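Local coordinates for putative membrane transport protein (Vibrio parahaemolyticus RIMD 2210633, PDB 3CK6) that probably imports zinc ions across the inner membrane together with protons, its cytoplasmic domain assembling into a funnel-shaped homopentamer, at residues His27-Leu39 / Ile98-Lys112. The protein carries 1 engineered substitution. Numbering follows the deposited sequence.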
# COMPACT_ATOMS: atom_id res chain seq x y z
N HIS E 27 23.00 -30.54 -28.75
CA HIS E 27 23.21 -29.11 -28.59
C HIS E 27 21.89 -28.39 -28.88
O HIS E 27 21.22 -28.71 -29.87
CB HIS E 27 24.31 -28.66 -29.56
CG HIS E 27 24.82 -27.27 -29.32
ND1 HIS E 27 24.00 -26.16 -29.36
CD2 HIS E 27 26.07 -26.80 -29.08
CE1 HIS E 27 24.71 -25.07 -29.14
NE2 HIS E 27 25.97 -25.44 -28.96
N ILE E 28 21.51 -27.45 -28.02
CA ILE E 28 20.28 -26.69 -28.25
C ILE E 28 20.37 -25.76 -29.49
O ILE E 28 21.47 -25.32 -29.88
CB ILE E 28 19.79 -25.92 -26.98
CG1 ILE E 28 20.62 -24.67 -26.73
CG2 ILE E 28 19.78 -26.85 -25.73
CD1 ILE E 28 19.94 -23.67 -25.81
N GLN E 29 19.22 -25.51 -30.11
CA GLN E 29 19.15 -24.71 -31.33
C GLN E 29 18.08 -23.64 -31.20
O GLN E 29 17.04 -23.87 -30.58
CB GLN E 29 18.86 -25.59 -32.55
CG GLN E 29 19.70 -26.86 -32.69
CD GLN E 29 21.17 -26.59 -32.97
OE1 GLN E 29 22.02 -27.46 -32.74
NE2 GLN E 29 21.49 -25.39 -33.43
N PRO E 30 18.33 -22.45 -31.77
CA PRO E 30 17.34 -21.39 -31.74
C PRO E 30 16.03 -21.83 -32.40
O PRO E 30 16.06 -22.57 -33.38
CB PRO E 30 18.01 -20.26 -32.55
CG PRO E 30 19.47 -20.54 -32.42
CD PRO E 30 19.56 -22.03 -32.46
N ASN E 31 14.90 -21.39 -31.83
CA ASN E 31 13.55 -21.75 -32.32
C ASN E 31 13.07 -23.17 -31.97
O ASN E 31 12.01 -23.60 -32.40
CB ASN E 31 13.37 -21.42 -33.81
CG ASN E 31 13.50 -19.94 -34.07
OD1 ASN E 31 14.37 -19.51 -34.83
ND2 ASN E 31 12.66 -19.15 -33.40
N HIS E 32 13.85 -23.89 -31.16
CA HIS E 32 13.44 -25.20 -30.68
C HIS E 32 12.87 -25.09 -29.28
O HIS E 32 13.26 -24.21 -28.49
CB HIS E 32 14.62 -26.18 -30.66
CG HIS E 32 15.07 -26.65 -32.02
ND1 HIS E 32 15.21 -25.81 -33.10
CD2 HIS E 32 15.44 -27.88 -32.46
CE1 HIS E 32 15.64 -26.50 -34.15
NE2 HIS E 32 15.77 -27.76 -33.78
N TRP E 33 11.94 -26.01 -28.97
CA TRP E 33 11.39 -26.18 -27.64
C TRP E 33 11.81 -27.54 -27.09
O TRP E 33 11.67 -28.56 -27.78
CB TRP E 33 9.87 -26.06 -27.65
CG TRP E 33 9.21 -26.35 -26.33
CD1 TRP E 33 9.64 -25.97 -25.08
CD2 TRP E 33 7.97 -27.06 -26.14
NE1 TRP E 33 8.74 -26.40 -24.12
CE2 TRP E 33 7.71 -27.06 -24.75
CE3 TRP E 33 7.04 -27.66 -27.01
CZ2 TRP E 33 6.57 -27.68 -24.19
CZ3 TRP E 33 5.90 -28.28 -26.45
CH2 TRP E 33 5.67 -28.27 -25.06
N TYR E 34 12.37 -27.54 -25.89
CA TYR E 34 12.79 -28.73 -25.19
C TYR E 34 11.97 -28.80 -23.90
O TYR E 34 12.08 -27.92 -23.04
CB TYR E 34 14.29 -28.65 -24.86
CG TYR E 34 15.15 -28.37 -26.08
CD1 TYR E 34 15.70 -29.43 -26.82
CD2 TYR E 34 15.37 -27.07 -26.52
CE1 TYR E 34 16.46 -29.19 -27.96
CE2 TYR E 34 16.13 -26.83 -27.67
CZ TYR E 34 16.68 -27.89 -28.37
OH TYR E 34 17.42 -27.64 -29.52
N HIS E 35 11.15 -29.83 -23.76
CA HIS E 35 10.38 -30.03 -22.53
C HIS E 35 11.06 -31.16 -21.75
O HIS E 35 11.27 -32.24 -22.31
CB HIS E 35 8.94 -30.43 -22.87
CG HIS E 35 8.03 -30.41 -21.70
ND1 HIS E 35 7.91 -29.32 -20.86
CD2 HIS E 35 7.15 -31.34 -21.24
CE1 HIS E 35 7.02 -29.59 -19.92
NE2 HIS E 35 6.54 -30.81 -20.13
N CYS E 36 11.43 -30.89 -20.50
CA CYS E 36 12.32 -31.79 -19.72
C CYS E 36 11.84 -32.14 -18.31
O CYS E 36 11.08 -31.39 -17.70
CB CYS E 36 13.72 -31.19 -19.59
SG CYS E 36 14.41 -30.62 -21.16
N GLU E 37 12.32 -33.29 -17.82
CA GLU E 37 12.14 -33.72 -16.44
C GLU E 37 13.16 -33.00 -15.54
O GLU E 37 14.36 -33.20 -15.67
CB GLU E 37 12.30 -35.24 -16.31
CG GLU E 37 11.28 -36.07 -17.11
CD GLU E 37 9.91 -36.20 -16.44
OE1 GLU E 37 9.56 -35.34 -15.60
OE2 GLU E 37 9.18 -37.17 -16.76
N ARG E 38 12.67 -32.15 -14.65
CA ARG E 38 13.54 -31.37 -13.79
C ARG E 38 14.35 -32.22 -12.81
O ARG E 38 15.48 -31.85 -12.46
CB ARG E 38 12.72 -30.31 -13.04
CG ARG E 38 13.52 -29.41 -12.11
CD ARG E 38 12.78 -28.10 -11.84
NE ARG E 38 11.61 -28.31 -10.98
CZ ARG E 38 10.35 -28.13 -11.37
NH1 ARG E 38 9.37 -28.36 -10.51
NH2 ARG E 38 10.07 -27.74 -12.63
N LEU E 39 13.81 -33.36 -12.39
CA LEU E 39 14.46 -34.21 -11.38
C LEU E 39 15.36 -35.31 -11.91
O LEU E 39 15.93 -36.07 -11.15
CB LEU E 39 13.42 -34.81 -10.41
CG LEU E 39 12.64 -33.80 -9.56
CD1 LEU E 39 11.65 -34.51 -8.63
CD2 LEU E 39 13.57 -32.89 -8.76
N ILE E 98 6.50 -24.94 -12.96
CA ILE E 98 7.01 -25.08 -14.32
C ILE E 98 8.10 -24.01 -14.48
O ILE E 98 7.84 -22.81 -14.30
CB ILE E 98 5.90 -24.87 -15.37
CG1 ILE E 98 4.77 -25.91 -15.28
CG2 ILE E 98 6.52 -24.78 -16.83
CD1 ILE E 98 5.24 -27.35 -15.36
N ARG E 99 9.32 -24.44 -14.75
CA ARG E 99 10.42 -23.51 -14.79
C ARG E 99 11.00 -23.46 -16.20
O ARG E 99 11.42 -24.47 -16.77
CB ARG E 99 11.45 -23.83 -13.75
CG ARG E 99 10.77 -24.09 -12.39
CD ARG E 99 11.76 -24.21 -11.37
NE ARG E 99 11.16 -24.71 -10.13
CZ ARG E 99 11.87 -25.28 -9.17
NH1 ARG E 99 13.18 -25.47 -9.33
NH2 ARG E 99 11.25 -25.72 -8.07
N ILE E 100 10.99 -22.27 -16.74
CA ILE E 100 11.23 -22.08 -18.15
C ILE E 100 12.43 -21.16 -18.35
O ILE E 100 12.50 -20.08 -17.76
CB ILE E 100 9.98 -21.43 -18.84
CG1 ILE E 100 8.74 -22.31 -18.70
CG2 ILE E 100 10.31 -21.02 -20.31
CD1 ILE E 100 7.52 -21.66 -19.28
N LEU E 101 13.34 -21.60 -19.21
CA LEU E 101 14.49 -20.81 -19.62
C LEU E 101 14.30 -20.43 -21.07
O LEU E 101 14.01 -21.29 -21.90
CB LEU E 101 15.75 -21.68 -19.48
CG LEU E 101 17.15 -21.12 -19.26
CD1 LEU E 101 17.24 -20.32 -17.96
CD2 LEU E 101 18.18 -22.26 -19.23
N TYR E 102 14.45 -19.15 -21.40
CA TYR E 102 14.64 -18.75 -22.81
C TYR E 102 16.12 -18.41 -22.95
O TYR E 102 16.61 -17.50 -22.31
CB TYR E 102 13.74 -17.56 -23.18
CG TYR E 102 13.86 -17.04 -24.62
CD1 TYR E 102 13.62 -17.89 -25.72
CD2 TYR E 102 14.13 -15.71 -24.88
CE1 TYR E 102 13.72 -17.42 -27.04
CE2 TYR E 102 14.21 -15.21 -26.23
CZ TYR E 102 13.99 -16.09 -27.28
OH TYR E 102 14.06 -15.66 -28.59
N PHE E 103 16.82 -19.21 -23.75
CA PHE E 103 18.27 -19.26 -23.72
C PHE E 103 18.77 -19.51 -25.14
O PHE E 103 18.35 -20.46 -25.81
CB PHE E 103 18.78 -20.32 -22.73
CG PHE E 103 20.29 -20.37 -22.60
CD1 PHE E 103 20.97 -19.47 -21.76
CD2 PHE E 103 21.04 -21.30 -23.32
CE1 PHE E 103 22.37 -19.51 -21.64
CE2 PHE E 103 22.43 -21.36 -23.19
CZ PHE E 103 23.10 -20.45 -22.35
N GLN E 104 19.65 -18.63 -25.60
CA GLN E 104 20.15 -18.62 -26.99
C GLN E 104 19.03 -18.89 -28.01
O GLN E 104 19.24 -19.62 -28.98
CB GLN E 104 21.28 -19.63 -27.20
CG GLN E 104 22.54 -19.38 -26.38
CD GLN E 104 23.52 -20.57 -26.38
OE1 GLN E 104 24.63 -20.46 -25.88
NE2 GLN E 104 23.11 -21.71 -26.95
N GLY E 105 17.84 -18.33 -27.77
CA GLY E 105 16.75 -18.40 -28.75
C GLY E 105 15.93 -19.69 -28.69
O GLY E 105 15.06 -19.91 -29.53
N ALA E 106 16.24 -20.55 -27.73
CA ALA E 106 15.48 -21.78 -27.49
C ALA E 106 14.66 -21.65 -26.22
O ALA E 106 15.06 -20.96 -25.28
CB ALA E 106 16.41 -22.97 -27.35
N LEU E 107 13.54 -22.36 -26.18
CA LEU E 107 12.70 -22.42 -25.00
C LEU E 107 12.89 -23.77 -24.36
O LEU E 107 12.63 -24.78 -24.99
CB LEU E 107 11.24 -22.28 -25.42
CG LEU E 107 10.28 -21.27 -24.78
CD1 LEU E 107 9.04 -21.99 -24.20
CD2 LEU E 107 10.94 -20.29 -23.79
N ILE E 108 13.38 -23.78 -23.13
CA ILE E 108 13.56 -25.00 -22.34
C ILE E 108 12.61 -24.91 -21.15
O ILE E 108 12.73 -24.01 -20.32
CB ILE E 108 15.01 -25.14 -21.80
CG1 ILE E 108 16.06 -25.11 -22.92
CG2 ILE E 108 15.16 -26.41 -20.97
CD1 ILE E 108 17.50 -24.99 -22.35
N SER E 109 11.66 -25.84 -21.09
CA SER E 109 10.76 -25.91 -19.95
C SER E 109 11.02 -27.18 -19.16
O SER E 109 11.36 -28.22 -19.74
CB SER E 109 9.29 -25.81 -20.40
OG SER E 109 8.95 -26.87 -21.25
N THR E 110 10.86 -27.08 -17.84
CA THR E 110 11.17 -28.19 -16.94
C THR E 110 9.97 -28.42 -16.03
O THR E 110 9.27 -27.47 -15.65
CB THR E 110 12.45 -27.97 -16.07
OG1 THR E 110 12.21 -26.96 -15.07
CG2 THR E 110 13.69 -27.63 -16.91
N ARG E 111 9.71 -29.69 -15.74
CA ARG E 111 8.58 -30.06 -14.92
C ARG E 111 8.99 -31.11 -13.89
O ARG E 111 9.99 -31.81 -14.05
CB ARG E 111 7.44 -30.61 -15.81
CG ARG E 111 7.77 -31.95 -16.49
CD ARG E 111 6.72 -32.96 -16.16
NE ARG E 111 7.02 -34.33 -16.57
CZ ARG E 111 6.38 -34.97 -17.55
NH1 ARG E 111 5.42 -34.34 -18.25
NH2 ARG E 111 6.69 -36.23 -17.85
N LYS E 112 8.20 -31.22 -12.83
CA LYS E 112 8.35 -32.30 -11.86
C LYS E 112 7.25 -33.33 -12.13
O LYS E 112 7.50 -34.52 -12.23
CB LYS E 112 8.25 -31.77 -10.44
CG LYS E 112 8.23 -32.89 -9.34
CD LYS E 112 8.68 -32.36 -8.00
CE LYS E 112 7.50 -31.88 -7.15
NZ LYS E 112 7.91 -31.65 -5.72
O HOH W 1 20.66 -22.29 -29.12
O HOH W 2 11.11 -34.51 -13.01
O HOH W 3 7.84 -36.22 -14.03
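Ser-109 OG is gripped by two aromatic residues of the neighbouring strand. The indole of Trp-33 donates from NE1 at 2.9 Å, with OG close to the ring plane, while ND1 of His-35 forms a hydrogen bond of 2.7 Å with the same OG, met at the ring edge. A CG anti to the backbone N brings each ring to the hydroxyl, and the bonds from NE1 and ND1 give the buried OG two partners. Strands 32-37 and 106-111 run parallel, their axes 4.7 Å apart at closest approach and their directions 22° apart. The backbone ladder alternates accordingly: Leu-107 N to His-32 O, Tyr-34 N to Leu-107 O, Ser-109 N to Tyr-34 O, Cys-36 N to Ser-109 O, Arg-111 N to Cys-36 O and Arg-38 N to Arg-111 O. Before the ladder, Asn-31 N donates to Gly-105 O, in the type I' turn Phe-103 to Ala-106, at 2.7 Å.

At the other end Arg-111 holds Glu-37 side-on, NE to OE1 and NH2 to OE2, each 2.9 Å; the guanidinium and carboxylate planes stand 68° apart, and both oxygens are met from above the carboxylate plane. A water bridges Glu-37 OE1, Arg-111 O and Leu-39 N. The guanidinium of Arg-38 stacks on that of Arg-99 (centres 3.9 Å apart, planes at 12°), a like-charge pair whose cost is probably eased by carbonyls: Ser-97 O accepts from Arg-38 NH2, and Leu-60 O and Ala-62 O from Arg-99 NH1.

This parallel pair, untouched by other chains, lies mid-sheet in the mixed sheet of a CorA-family cytoplasmic domain. Strand 32-37 lies between antiparallel 7-12 and 106-111, which follows 96-103 through a tight hairpin and pairs antiparallel with it. Helix 43-49 packs against Cys-36, Ile-108 and Thr-110, whereas helix 134-161 covers Trp-33 and Leu-107 on the other face.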